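Local coordinates for protein extracellular invertase (Aspergillus kawachii, PDB 5XH8) that probably hydrolyses sucrose and related beta-fructofuranosides and, with its high transfructosylation activity, transfers fructosyl units to form fructooligosaccharides such as 1-kestose, at residues A[323-328]-A[340-345]; A[334-339]-A[418-423]; A[372-377]-A[552-557]; A[459-464]-A[539-544]; A[498-503]-A[559-564]. All blocks are in the same frame, centred on the assembly; numbering follows the deposited sequence.

Contact 1: residues A[323-328]-A[340-345]; sequences GKVLPS and DRFISY
L326 and R341 form a hydrogen-bonded pair between antiparallel strands 318-326 and 341-348: L326 N gives to R341 O at 2.8 Å, and R341 N gives to L326 O at 2.9 Å. Further along, I343 N reaches K324 O at 3.1 Å. The L326 and R341 side chains lie side by side, and the methyl L326 CD2 comes obliquely to 3.4 Å from R341 NH2. Water sits in the guanidinium plane, accepting from R341 NE and donating to L326 O at 2.7 Å, which gives that carbonyl a second donor. On the face carrying V325, F342 has CG anti to its backbone N (chi1 -171°), which lays the ring under the partner strand with K324 N 3.5 Å above its plane. G323, lacking a side chain, suits this close approach of ring to backbone. Past the strand end, S328 N meets the anti lone pair of D340 OD1 at 2.9 Å, almost straight at 177°. Farther out, R341 NH1 makes salt bridges to E421 and E375, and NH2 bonds S333. Every guanidinium nitrogen of this buried arginine thus has a polar partner, and two carboxylates would offset its charge inside the propeller sheet.

Contact 2: residues A[334-339]-A[418-423]; sequences TKSGAP and IARETK
S336 OG is gripped by three groups: E421 OE2 at 2.8 Å, P332 O one turn back in its own helix, and A338 N in a weak bond. The first two are both acceptors and must compete for the single hydroxyl proton, which the geometry assigns to E421 OE2. The serine holds OG between its backbone N and carbonyl carbon (chi1 66°), and it meets the carboxylate oxygen from above the carboxylate plane, 50° out of it. E421 bends at chi2 to present that oxygen. Serine fits this place because its short side chain brings OG close to the helix carbonyl and to the glutamate alike. These are the facing ends of two short helices in an enzyme with the propeller and C-terminal beta-sandwich characteristic of GH32: 331-336, in the connection between two neighbouring strands of the propeller, and 420-426, which follows strand 408-418 on the way to the sandwich. The first helix ends as G337 turns to positive phi, a conformation easy for a residue without CB; the second starts after A419 at its N-cap position. Beside the serine, the guanidinium of R420 is flanked by nonpolar groups. A338 CB lies over one face, 3.6 Å above the plane and offset toward the rim, and P339 CD comes obliquely to 3.6 Å from R420 NH1. A small methyl and a proline ring carbon can lie against the cation without competing for its N-H groups. R420 NH2 pairs with E375, whereas R420 NH1 gives to an in-plane water 3.0 Å away.

Contact 3: residues A[372-377]-A[552-557]; sequences LPRELR and EVYANG
R374 and E552 make the salt bridge of this buried contact, with R374 NH2 2.9 Å from E552 OE1. The carboxylate oxygen lies in the guanidinium plane, but the nitrogen comes from above the carboxylate plane. The planes are 64° apart, and one bond links the groups, E552 OE2 being used by L372 N and H31. Hydrogen bonds extend the polar cluster. R374 NE gives to Y554 OH at 3.0 Å, the hydroxyl tilted somewhat from the guanidinium plane, and Y554 OH leans in turn on E552 OE1 in a weak bond. The fully extended arginine side chain has the length to span the gap, and a tyrosine can both accept from it and give to the glutamate. L372 N completes the set, meeting the syn lone pair of E552 OE2 at 3.0 Å, an oxygen that H31 NE2 also bonds. Apolar contact is slight: L372 CD1 lies 4.3 Å from Y554 CE1. R374 is held from other directions as well, NH1 by D313 and NH2 by S562 OG, so its charge would be offset by two carboxylates. The contact joins the two domains: strand 366-385 belongs to the propeller sheet, flanked there by strands 341-348 and 408-418, and strand 550-555 belongs to the C-terminal sandwich, between strands 534-547 and 559-564. I418 of strand 408-418 packs against both L372 and Y554.

Contact 4: residues A[459-464]-A[539-544]; sequences SAQLSF and TLDLTL
A460 and L542 form a hydrogen-bonded pair in one sheet of the C-terminal beta-sandwich, where strands 455-463 and 534-547 run side by side and antiparallel. A460 N gives to L542 O at 3.0 Å and L542 N gives back to A460 O at 2.9 Å; L462 and L540 repeat the exchange two residues along. S459 with T543 and Q461 with D541 are the intervening non-hydrogen-bonded pairs. Alternation sorts the side chains by character. A460, L462, L540 and L542 are buried on the inner face, where F477 of strand 474-481 in the facing sheet packs on A460, L462 and L542. The small alanine and branched leucines suit the buried layer that packs on F477. L462 CB and L540 CB are 4.2 Å apart, and F464 turns the edge of its ring to L540 CB, while F493 meets that ring edge-to-face. The other face is polar and partly exposed. Q461 and D541 lie alongside each other, pointing the same way, and Q461 NE2 gives to D541 OD1 at 3.1 Å. The oxygen stays near the amide plane of Q461, yet it is met from 42° above the carboxylate plane. A bend at chi2 (80°) swings the amide over to its neighbour, and its OE1 bonds S588 on strand 585-594. Q461 CB also rests on T539 CG2 at 3.6 Å. S463 OG and T539 OG1 share a weak bond, and at the opposite end a water 2.7 Å from T543 OG1 bridges, weakly, to S459 OG.

Contact 5: residues A[498-503]-A[559-564]; sequences IIVDRS and FALSTW
A bend at chi3 (-57°) in R502, on a side chain whose CG stands anti to the carbonyl carbon, swings the guanidinium onto the end of strand 559-564. There R502 NH1 gives to W564 O at 2.9 Å, nearly straight at 167°; the carbonyl oxygen lies in the guanidinium plane and uses a lone pair. T563 OG1 comes over one guanidinium face, 3.0 Å above its plane, too steep for a bond to NH1, and is hydrogen-bonded instead to E520. The remaining arginine nitrogens are taken up by S518 O at NE and by D516 at NH2. Toward the other end the contact turns apolar. F559 and L561 reach across from one sheet of the sandwich, and I498 and V500 come from the other. I498 CB rests obliquely on the ring at F559 CZ, 3.8 Å away, and V500 CG2 slides past L561 CD2 at 4.1 Å. Branched aliphatic chains and a phenylalanine span the 9.0 Å between the strand axes, which run almost parallel. The chemistry thus changes along the interface, from hydrophobic core to a buried arginine whose flat group ties a backbone carbonyl of one sheet to D516 and S518 O in the connection between strands 497-501 and 520-523.

Contacts 1, 2 and 3 share one charge network, in which R341, E421, E375 and R420 connect contact 1 through contact 2 to segment 372-377. Contact 3 then crosses between domains, and its strand 550-555 lies between strand 534-547 of contact 4 and strand 559-564 of contact 5: Y554 O probably hydrogen-bonds T543 N, and V553 N probably hydrogen-bonds L561 O. Contacts 4 and 5 meet in the sandwich core at I498. The sodium ion, bound by H287, G315, F316 and S318 near the domain junction, is about 8 Å from the L561 side chain and about 10 Å from the R374 side chain. Glycerol is about 11 Å from the W564 side chain.

Contact 1: residues A[323-328]-A[340-345]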
# COMPACT_ATOMS: atom_id res chain seq x y z
N GLY A 323 -17.11 21.39 -1.42
CA GLY A 323 -17.56 22.29 -2.46
C GLY A 323 -16.96 21.86 -3.78
O GLY A 323 -16.08 21.00 -3.83
N LYS A 324 -17.46 22.44 -4.85
CA LYS A 324 -17.01 22.10 -6.18
C LYS A 324 -17.31 23.25 -7.12
O LYS A 324 -18.32 23.93 -6.97
CB LYS A 324 -17.75 20.86 -6.69
CG LYS A 324 -17.15 20.18 -7.92
CD LYS A 324 -15.79 19.56 -7.61
CE LYS A 324 -15.28 18.62 -8.71
NZ LYS A 324 -13.98 18.03 -8.28
N VAL A 325 -16.45 23.40 -8.12
CA VAL A 325 -16.69 24.27 -9.25
C VAL A 325 -17.94 23.81 -9.97
O VAL A 325 -18.09 22.63 -10.29
CB VAL A 325 -15.50 24.25 -10.26
CG1 VAL A 325 -15.85 25.03 -11.53
CG2 VAL A 325 -14.28 24.84 -9.58
N LEU A 326 -18.83 24.76 -10.23
CA LEU A 326 -20.03 24.50 -11.05
C LEU A 326 -19.95 25.45 -12.24
O LEU A 326 -20.08 26.67 -12.06
CB LEU A 326 -21.31 24.77 -10.22
CG LEU A 326 -22.65 24.61 -10.94
CD1 LEU A 326 -22.90 23.17 -11.37
CD2 LEU A 326 -23.80 25.14 -10.08
N PRO A 327 -19.72 24.92 -13.45
CA PRO A 327 -19.54 25.87 -14.54
C PRO A 327 -20.85 26.51 -15.03
O PRO A 327 -21.94 25.91 -14.92
CB PRO A 327 -18.89 25.02 -15.65
CG PRO A 327 -19.32 23.64 -15.37
CD PRO A 327 -19.45 23.53 -13.87
N SER A 328 -20.70 27.69 -15.61
CA SER A 328 -21.80 28.41 -16.27
C SER A 328 -22.53 27.58 -17.30
O SER A 328 -23.71 27.80 -17.54
CB SER A 328 -21.27 29.69 -16.94
OG SER A 328 -20.51 29.37 -18.10
N ASP A 340 -19.68 31.04 -13.74
CA ASP A 340 -18.98 29.95 -13.02
C ASP A 340 -19.09 30.21 -11.52
O ASP A 340 -18.94 31.35 -11.06
CB ASP A 340 -17.51 29.87 -13.38
CG ASP A 340 -17.23 29.51 -14.83
OD1 ASP A 340 -18.04 28.86 -15.52
OD2 ASP A 340 -16.12 29.86 -15.25
N ARG A 341 -19.37 29.17 -10.75
CA ARG A 341 -19.55 29.31 -9.30
C ARG A 341 -18.72 28.28 -8.57
O ARG A 341 -18.26 27.33 -9.19
CB ARG A 341 -21.03 29.13 -8.94
CG ARG A 341 -21.88 30.31 -9.36
CD ARG A 341 -23.32 30.10 -9.01
NE ARG A 341 -23.98 29.15 -9.89
CZ ARG A 341 -25.24 28.73 -9.73
NH1 ARG A 341 -25.97 29.14 -8.70
NH2 ARG A 341 -25.77 27.89 -10.61
N PHE A 342 -18.51 28.51 -7.28
CA PHE A 342 -18.03 27.51 -6.36
C PHE A 342 -19.12 27.28 -5.31
O PHE A 342 -19.40 28.16 -4.48
CB PHE A 342 -16.72 27.93 -5.69
CG PHE A 342 -16.10 26.82 -4.88
CD1 PHE A 342 -15.32 25.85 -5.50
CD2 PHE A 342 -16.33 26.72 -3.51
CE1 PHE A 342 -14.77 24.82 -4.77
CE2 PHE A 342 -15.78 25.68 -2.78
CZ PHE A 342 -15.01 24.73 -3.41
N ILE A 343 -19.75 26.10 -5.36
CA ILE A 343 -20.86 25.75 -4.49
C ILE A 343 -20.31 24.86 -3.38
O ILE A 343 -19.68 23.83 -3.68
CB ILE A 343 -21.95 25.00 -5.28
CG1 ILE A 343 -22.37 25.80 -6.53
CG2 ILE A 343 -23.13 24.63 -4.36
CD1 ILE A 343 -22.86 27.22 -6.27
N SER A 344 -20.51 25.26 -2.13
CA SER A 344 -20.10 24.49 -0.95
C SER A 344 -21.30 24.02 -0.11
O SER A 344 -22.23 24.81 0.20
CB SER A 344 -19.22 25.36 -0.05
OG SER A 344 -18.63 24.58 0.96
N TYR A 345 -21.29 22.72 0.22
CA TYR A 345 -22.21 22.11 1.17
C TYR A 345 -21.46 21.84 2.46
O TYR A 345 -20.52 21.03 2.51
CB TYR A 345 -22.77 20.78 0.65
CG TYR A 345 -23.65 20.89 -0.56
CD1 TYR A 345 -23.11 20.97 -1.84
CD2 TYR A 345 -25.03 20.90 -0.43
CE1 TYR A 345 -23.91 21.09 -2.96
CE2 TYR A 345 -25.85 21.00 -1.53
CZ TYR A 345 -25.30 21.10 -2.80
OH TYR A 345 -26.10 21.21 -3.91
O HOH W 1 -22.27 28.20 -12.19

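Contact 2: residues A[334-339]-A[418-423]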
# COMPACT_ATOMS: atom_id res chain seq x y z
N THR A 334 -27.15 27.30 -16.68
CA THR A 334 -27.81 27.65 -17.93
C THR A 334 -29.24 28.14 -17.70
O THR A 334 -29.65 29.14 -18.29
CB THR A 334 -27.78 26.47 -18.92
OG1 THR A 334 -26.42 26.16 -19.21
CG2 THR A 334 -28.52 26.79 -20.24
N LYS A 335 -29.99 27.50 -16.80
CA LYS A 335 -31.34 27.97 -16.48
C LYS A 335 -31.35 29.29 -15.72
O LYS A 335 -32.21 30.12 -15.95
CB LYS A 335 -32.14 26.94 -15.68
CG LYS A 335 -32.44 25.67 -16.46
CD LYS A 335 -32.87 24.56 -15.51
CE LYS A 335 -32.76 23.22 -16.18
NZ LYS A 335 -33.30 22.17 -15.31
N SER A 336 -30.42 29.48 -14.80
CA SER A 336 -30.47 30.65 -13.94
C SER A 336 -29.62 31.81 -14.45
O SER A 336 -29.61 32.87 -13.85
CB SER A 336 -29.99 30.27 -12.55
OG SER A 336 -28.62 29.91 -12.59
N GLY A 337 -28.86 31.57 -15.51
CA GLY A 337 -27.93 32.53 -16.04
C GLY A 337 -26.73 32.81 -15.17
O GLY A 337 -26.13 33.86 -15.30
N ALA A 338 -26.35 31.88 -14.28
CA ALA A 338 -25.21 32.13 -13.38
C ALA A 338 -23.88 32.09 -14.13
O ALA A 338 -23.74 31.35 -15.09
CB ALA A 338 -25.18 31.09 -12.26
N PRO A 339 -22.87 32.84 -13.65
CA PRO A 339 -21.53 32.61 -14.15
C PRO A 339 -20.95 31.34 -13.46
O PRO A 339 -21.67 30.65 -12.70
CB PRO A 339 -20.79 33.86 -13.71
CG PRO A 339 -21.43 34.20 -12.41
CD PRO A 339 -22.88 33.81 -12.55
N ILE A 418 -26.73 31.90 0.12
CA ILE A 418 -27.46 30.71 -0.30
C ILE A 418 -27.40 30.67 -1.82
O ILE A 418 -27.62 31.67 -2.46
CB ILE A 418 -28.94 30.79 0.14
CG1 ILE A 418 -29.04 30.87 1.67
CG2 ILE A 418 -29.72 29.60 -0.40
CD1 ILE A 418 -30.40 31.31 2.17
N ALA A 419 -27.11 29.53 -2.41
CA ALA A 419 -27.08 29.45 -3.87
C ALA A 419 -28.38 29.99 -4.47
O ALA A 419 -29.49 29.73 -3.95
CB ALA A 419 -26.83 28.04 -4.33
N ARG A 420 -28.24 30.72 -5.58
CA ARG A 420 -29.33 31.59 -6.04
C ARG A 420 -30.64 30.87 -6.28
O ARG A 420 -31.69 31.34 -5.83
CB ARG A 420 -28.92 32.46 -7.24
CG ARG A 420 -28.68 31.73 -8.55
CD ARG A 420 -27.87 32.60 -9.52
NE ARG A 420 -26.59 32.98 -8.92
CZ ARG A 420 -25.72 33.84 -9.45
NH1 ARG A 420 -25.93 34.40 -10.64
NH2 ARG A 420 -24.61 34.12 -8.79
N GLU A 421 -30.56 29.70 -6.93
CA GLU A 421 -31.75 28.96 -7.31
C GLU A 421 -32.46 28.33 -6.09
O GLU A 421 -33.70 28.24 -6.05
CB GLU A 421 -31.43 27.87 -8.31
CG GLU A 421 -30.71 28.37 -9.56
CD GLU A 421 -29.19 28.22 -9.51
OE1 GLU A 421 -28.59 28.32 -8.42
OE2 GLU A 421 -28.58 28.03 -10.58
N THR A 422 -31.66 27.91 -5.12
CA THR A 422 -32.19 27.42 -3.85
C THR A 422 -32.86 28.54 -3.05
O THR A 422 -33.92 28.32 -2.47
CB THR A 422 -31.08 26.74 -3.02
OG1 THR A 422 -30.73 25.52 -3.68
CG2 THR A 422 -31.55 26.42 -1.61
N LYS A 423 -32.23 29.72 -2.99
CA LYS A 423 -32.85 30.83 -2.30
C LYS A 423 -34.23 31.19 -2.90
O LYS A 423 -35.21 31.40 -2.16
CB LYS A 423 -31.94 32.06 -2.27
CG LYS A 423 -32.52 33.20 -1.46
CD LYS A 423 -31.58 34.38 -1.34
CE LYS A 423 -32.14 35.41 -0.37
NZ LYS A 423 -31.36 36.66 -0.52
O HOH W 2 -28.37 34.54 -12.42

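Contact 3: residues A[372-377]-A[552-557]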
# COMPACT_ATOMS: atom_id res chain seq x y z
N LEU A 372 -27.78 24.19 3.32
CA LEU A 372 -28.15 24.67 2.00
C LEU A 372 -26.87 24.90 1.16
O LEU A 372 -25.85 25.34 1.69
CB LEU A 372 -28.90 26.01 2.10
CG LEU A 372 -30.20 26.07 2.91
CD1 LEU A 372 -30.58 27.53 3.11
CD2 LEU A 372 -31.28 25.25 2.22
N PRO A 373 -26.92 24.61 -0.15
CA PRO A 373 -25.75 24.90 -0.97
C PRO A 373 -25.45 26.39 -0.89
O PRO A 373 -26.39 27.20 -0.93
CB PRO A 373 -26.20 24.53 -2.39
CG PRO A 373 -27.70 24.53 -2.34
CD PRO A 373 -28.04 24.09 -0.94
N ARG A 374 -24.17 26.73 -0.76
CA ARG A 374 -23.75 28.13 -0.64
C ARG A 374 -22.81 28.52 -1.80
O ARG A 374 -21.88 27.77 -2.14
CB ARG A 374 -23.06 28.37 0.69
CG ARG A 374 -24.00 28.24 1.87
CD ARG A 374 -23.33 28.26 3.22
NE ARG A 374 -24.35 28.03 4.24
CZ ARG A 374 -24.14 27.88 5.55
NH1 ARG A 374 -22.92 27.92 6.06
NH2 ARG A 374 -25.17 27.69 6.34
N GLU A 375 -23.10 29.68 -2.40
CA GLU A 375 -22.20 30.35 -3.33
C GLU A 375 -21.11 31.06 -2.54
O GLU A 375 -21.41 31.76 -1.56
CB GLU A 375 -22.96 31.34 -4.24
CG GLU A 375 -23.76 30.65 -5.31
CD GLU A 375 -24.60 31.60 -6.14
OE1 GLU A 375 -24.21 32.76 -6.23
OE2 GLU A 375 -25.62 31.19 -6.74
N LEU A 376 -19.85 30.83 -2.94
CA LEU A 376 -18.72 31.56 -2.38
C LEU A 376 -18.16 32.51 -3.44
O LEU A 376 -18.05 32.15 -4.64
CB LEU A 376 -17.64 30.61 -1.89
CG LEU A 376 -18.05 29.57 -0.85
CD1 LEU A 376 -16.80 28.86 -0.35
CD2 LEU A 376 -18.83 30.16 0.31
N ARG A 377 -17.84 33.73 -3.01
CA ARG A 377 -17.28 34.77 -3.92
C ARG A 377 -16.51 35.79 -3.11
O ARG A 377 -16.61 35.82 -1.89
CB ARG A 377 -18.39 35.45 -4.73
CG ARG A 377 -19.30 36.40 -3.94
CD ARG A 377 -20.49 36.87 -4.76
NE ARG A 377 -21.31 37.87 -4.06
CZ ARG A 377 -20.98 39.16 -3.87
NH1 ARG A 377 -19.81 39.67 -4.29
NH2 ARG A 377 -21.83 39.95 -3.20
N GLU A 552 -30.64 27.91 9.88
CA GLU A 552 -29.50 28.59 9.30
C GLU A 552 -29.70 30.11 9.42
O GLU A 552 -30.71 30.66 8.97
CB GLU A 552 -29.30 28.18 7.84
CG GLU A 552 -29.01 26.67 7.69
CD GLU A 552 -28.59 26.25 6.28
OE1 GLU A 552 -27.87 27.02 5.61
OE2 GLU A 552 -28.95 25.13 5.86
N VAL A 553 -28.72 30.76 10.03
CA VAL A 553 -28.70 32.19 10.23
C VAL A 553 -27.62 32.80 9.33
O VAL A 553 -26.44 32.50 9.50
CB VAL A 553 -28.39 32.52 11.70
CG1 VAL A 553 -28.40 34.04 11.92
CG2 VAL A 553 -29.39 31.82 12.62
N TYR A 554 -28.03 33.63 8.38
CA TYR A 554 -27.15 34.40 7.53
C TYR A 554 -27.19 35.90 7.88
O TYR A 554 -28.26 36.45 8.26
CB TYR A 554 -27.56 34.23 6.07
CG TYR A 554 -27.47 32.81 5.53
CD1 TYR A 554 -28.51 31.89 5.73
CD2 TYR A 554 -26.36 32.39 4.80
CE1 TYR A 554 -28.43 30.59 5.23
CE2 TYR A 554 -26.27 31.09 4.28
CZ TYR A 554 -27.30 30.19 4.50
OH TYR A 554 -27.19 28.92 3.97
N ALA A 555 -26.04 36.57 7.70
CA ALA A 555 -25.95 38.04 7.87
C ALA A 555 -24.99 38.68 6.87
O ALA A 555 -23.84 38.23 6.70
CB ALA A 555 -25.57 38.41 9.29
N ASN A 556 -25.51 39.69 6.16
CA ASN A 556 -24.69 40.66 5.44
C ASN A 556 -23.86 40.03 4.33
O ASN A 556 -22.80 40.55 3.97
CB ASN A 556 -23.81 41.43 6.44
CG ASN A 556 -24.62 42.37 7.33
OD1 ASN A 556 -24.48 43.59 7.25
ND2 ASN A 556 -25.46 41.81 8.20
N GLY A 557 -24.34 38.89 3.80
CA GLY A 557 -23.65 38.12 2.77
C GLY A 557 -22.27 37.62 3.12
O GLY A 557 -21.50 37.29 2.21

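Contact 4: residues A[459-464]-A[539-544]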
# COMPACT_ATOMS: atom_id res chain seq x y z
N SER A 459 -36.60 37.53 6.90
CA SER A 459 -35.57 38.54 6.58
C SER A 459 -35.90 39.85 7.27
O SER A 459 -37.06 40.26 7.31
CB SER A 459 -35.49 38.83 5.08
OG SER A 459 -35.87 37.71 4.33
N ALA A 460 -34.88 40.54 7.77
CA ALA A 460 -35.09 41.86 8.34
C ALA A 460 -33.78 42.57 8.47
O ALA A 460 -32.72 41.92 8.56
CB ALA A 460 -35.73 41.73 9.72
N GLN A 461 -33.87 43.90 8.52
CA GLN A 461 -32.72 44.77 8.79
C GLN A 461 -32.87 45.41 10.16
O GLN A 461 -33.95 45.87 10.52
CB GLN A 461 -32.63 45.86 7.73
CG GLN A 461 -32.29 45.34 6.34
CD GLN A 461 -33.50 44.77 5.64
OE1 GLN A 461 -34.50 45.47 5.46
NE2 GLN A 461 -33.44 43.49 5.24
N LEU A 462 -31.78 45.41 10.92
CA LEU A 462 -31.73 46.04 12.23
C LEU A 462 -30.68 47.14 12.16
O LEU A 462 -29.52 46.89 11.81
CB LEU A 462 -31.38 45.02 13.32
CG LEU A 462 -32.49 44.10 13.84
CD1 LEU A 462 -33.01 43.16 12.75
CD2 LEU A 462 -32.01 43.32 15.05
N SER A 463 -31.11 48.37 12.49
CA SER A 463 -30.22 49.53 12.57
C SER A 463 -30.07 49.96 14.00
O SER A 463 -31.03 49.95 14.77
CB SER A 463 -30.77 50.67 11.74
OG SER A 463 -31.04 50.22 10.43
N PHE A 464 -28.84 50.30 14.37
CA PHE A 464 -28.46 50.59 15.75
C PHE A 464 -27.85 51.99 15.84
O PHE A 464 -27.12 52.38 14.92
CB PHE A 464 -27.45 49.56 16.26
CG PHE A 464 -27.95 48.14 16.23
CD1 PHE A 464 -28.79 47.67 17.24
CD2 PHE A 464 -27.60 47.28 15.20
CE1 PHE A 464 -29.25 46.36 17.22
CE2 PHE A 464 -28.07 45.97 15.17
CZ PHE A 464 -28.89 45.51 16.19
N THR A 539 -25.88 48.48 8.91
CA THR A 539 -27.12 47.74 9.10
C THR A 539 -26.87 46.20 9.18
O THR A 539 -26.00 45.66 8.48
CB THR A 539 -28.13 48.11 7.98
OG1 THR A 539 -28.56 49.47 8.18
CG2 THR A 539 -29.35 47.22 7.97
N LEU A 540 -27.59 45.54 10.08
CA LEU A 540 -27.57 44.08 10.21
C LEU A 540 -28.66 43.55 9.29
O LEU A 540 -29.85 43.73 9.57
CB LEU A 540 -27.84 43.64 11.64
CG LEU A 540 -27.98 42.13 11.90
CD1 LEU A 540 -26.70 41.39 11.50
CD2 LEU A 540 -28.34 41.88 13.36
N ASP A 541 -28.24 43.00 8.17
CA ASP A 541 -29.13 42.34 7.22
C ASP A 541 -29.21 40.83 7.52
O ASP A 541 -28.36 40.03 7.09
CB ASP A 541 -28.63 42.60 5.80
CG ASP A 541 -29.61 42.16 4.76
OD1 ASP A 541 -30.79 41.94 5.09
OD2 ASP A 541 -29.20 42.04 3.59
N LEU A 542 -30.27 40.46 8.23
CA LEU A 542 -30.43 39.16 8.82
C LEU A 542 -31.37 38.31 7.96
O LEU A 542 -32.43 38.78 7.59
CB LEU A 542 -31.00 39.36 10.21
CG LEU A 542 -30.81 38.30 11.28
CD1 LEU A 542 -29.34 37.92 11.44
CD2 LEU A 542 -31.40 38.83 12.58
N THR A 543 -30.95 37.08 7.62
CA THR A 543 -31.87 36.05 7.10
C THR A 543 -31.87 34.80 7.99
O THR A 543 -30.80 34.29 8.34
CB THR A 543 -31.51 35.66 5.66
OG1 THR A 543 -31.42 36.83 4.84
CG2 THR A 543 -32.55 34.71 5.08
N LEU A 544 -33.06 34.34 8.38
CA LEU A 544 -33.24 33.11 9.14
C LEU A 544 -33.98 32.14 8.23
O LEU A 544 -35.03 32.50 7.69
CB LEU A 544 -34.06 33.34 10.41
CG LEU A 544 -33.40 33.95 11.65
CD1 LEU A 544 -32.50 35.12 11.34
CD2 LEU A 544 -34.48 34.39 12.64
O HOH W 3 -32.95 37.21 2.67

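Contact 5: residues A[498-503]-A[559-564]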
# COMPACT_ATOMS: atom_id res chain seq x y z
N ILE A 498 -23.58 37.13 16.99
CA ILE A 498 -24.92 36.58 16.85
C ILE A 498 -25.00 35.35 17.74
O ILE A 498 -24.12 34.48 17.69
CB ILE A 498 -25.23 36.15 15.40
CG1 ILE A 498 -25.03 37.31 14.40
CG2 ILE A 498 -26.63 35.53 15.30
CD1 ILE A 498 -26.24 38.16 14.14
N ILE A 499 -26.07 35.28 18.53
CA ILE A 499 -26.30 34.21 19.50
C ILE A 499 -27.62 33.50 19.19
O ILE A 499 -28.60 34.14 18.85
CB ILE A 499 -26.38 34.76 20.95
CG1 ILE A 499 -25.16 35.63 21.28
CG2 ILE A 499 -26.56 33.62 21.97
CD1 ILE A 499 -23.83 34.92 21.23
N VAL A 500 -27.63 32.18 19.29
CA VAL A 500 -28.86 31.41 19.29
C VAL A 500 -28.98 30.85 20.71
O VAL A 500 -28.19 29.98 21.12
CB VAL A 500 -28.88 30.29 18.23
CG1 VAL A 500 -30.26 29.64 18.19
CG2 VAL A 500 -28.54 30.83 16.85
N ASP A 501 -29.93 31.38 21.46
CA ASP A 501 -30.28 30.83 22.79
C ASP A 501 -31.28 29.68 22.62
O ASP A 501 -32.42 29.87 22.16
CB ASP A 501 -30.89 31.93 23.65
CG ASP A 501 -31.26 31.47 25.06
OD1 ASP A 501 -31.20 30.27 25.42
OD2 ASP A 501 -31.64 32.38 25.82
N ARG A 502 -30.84 28.48 23.02
CA ARG A 502 -31.64 27.27 22.90
C ARG A 502 -32.09 26.69 24.25
O ARG A 502 -32.68 25.59 24.30
CB ARG A 502 -30.86 26.21 22.07
CG ARG A 502 -30.67 26.61 20.61
CD ARG A 502 -30.13 25.47 19.76
NE ARG A 502 -28.86 24.98 20.31
CZ ARG A 502 -28.30 23.80 20.06
NH1 ARG A 502 -28.84 22.93 19.21
NH2 ARG A 502 -27.15 23.50 20.66
N SER A 503 -31.86 27.42 25.34
CA SER A 503 -32.25 26.93 26.66
C SER A 503 -33.73 26.54 26.76
O SER A 503 -34.05 25.61 27.46
CB SER A 503 -31.90 27.96 27.75
OG SER A 503 -32.56 29.18 27.50
N PHE A 559 -21.75 35.94 6.66
CA PHE A 559 -21.85 35.30 7.95
C PHE A 559 -22.84 34.17 7.85
O PHE A 559 -23.90 34.35 7.24
CB PHE A 559 -22.33 36.28 9.00
CG PHE A 559 -22.54 35.67 10.35
CD1 PHE A 559 -23.77 35.12 10.69
CD2 PHE A 559 -21.52 35.64 11.27
CE1 PHE A 559 -23.97 34.55 11.94
CE2 PHE A 559 -21.71 35.08 12.51
CZ PHE A 559 -22.94 34.55 12.86
N ALA A 560 -22.50 33.03 8.43
CA ALA A 560 -23.43 31.90 8.57
C ALA A 560 -23.23 31.17 9.88
O ALA A 560 -22.11 30.88 10.27
CB ALA A 560 -23.31 30.93 7.40
N LEU A 561 -24.35 30.86 10.55
CA LEU A 561 -24.38 30.11 11.80
C LEU A 561 -25.59 29.17 11.77
O LEU A 561 -26.73 29.63 11.64
CB LEU A 561 -24.51 31.06 12.98
CG LEU A 561 -24.77 30.47 14.38
CD1 LEU A 561 -23.71 29.50 14.81
CD2 LEU A 561 -24.83 31.59 15.40
N SER A 562 -25.34 27.87 11.90
CA SER A 562 -26.40 26.87 11.75
C SER A 562 -26.43 25.89 12.90
O SER A 562 -25.40 25.54 13.46
CB SER A 562 -26.28 26.14 10.41
OG SER A 562 -26.01 27.06 9.37
N THR A 563 -27.63 25.43 13.24
CA THR A 563 -27.81 24.59 14.41
C THR A 563 -29.12 23.82 14.33
O THR A 563 -29.87 23.96 13.36
CB THR A 563 -27.73 25.42 15.70
OG1 THR A 563 -27.74 24.56 16.85
CG2 THR A 563 -28.92 26.42 15.78
N TRP A 564 -29.35 22.99 15.36
CA TRP A 564 -30.58 22.20 15.51
C TRP A 564 -31.56 22.91 16.46
O TRP A 564 -31.18 23.27 17.58
CB TRP A 564 -30.26 20.80 16.05
CG TRP A 564 -29.43 19.99 15.11
CD1 TRP A 564 -28.11 19.72 15.22
CD2 TRP A 564 -29.88 19.36 13.91
NE1 TRP A 564 -27.69 18.96 14.14
CE2 TRP A 564 -28.77 18.72 13.33
CE3 TRP A 564 -31.12 19.25 13.28
CZ2 TRP A 564 -28.85 18.00 12.13
CZ3 TRP A 564 -31.21 18.54 12.06
CH2 TRP A 564 -30.06 17.92 11.51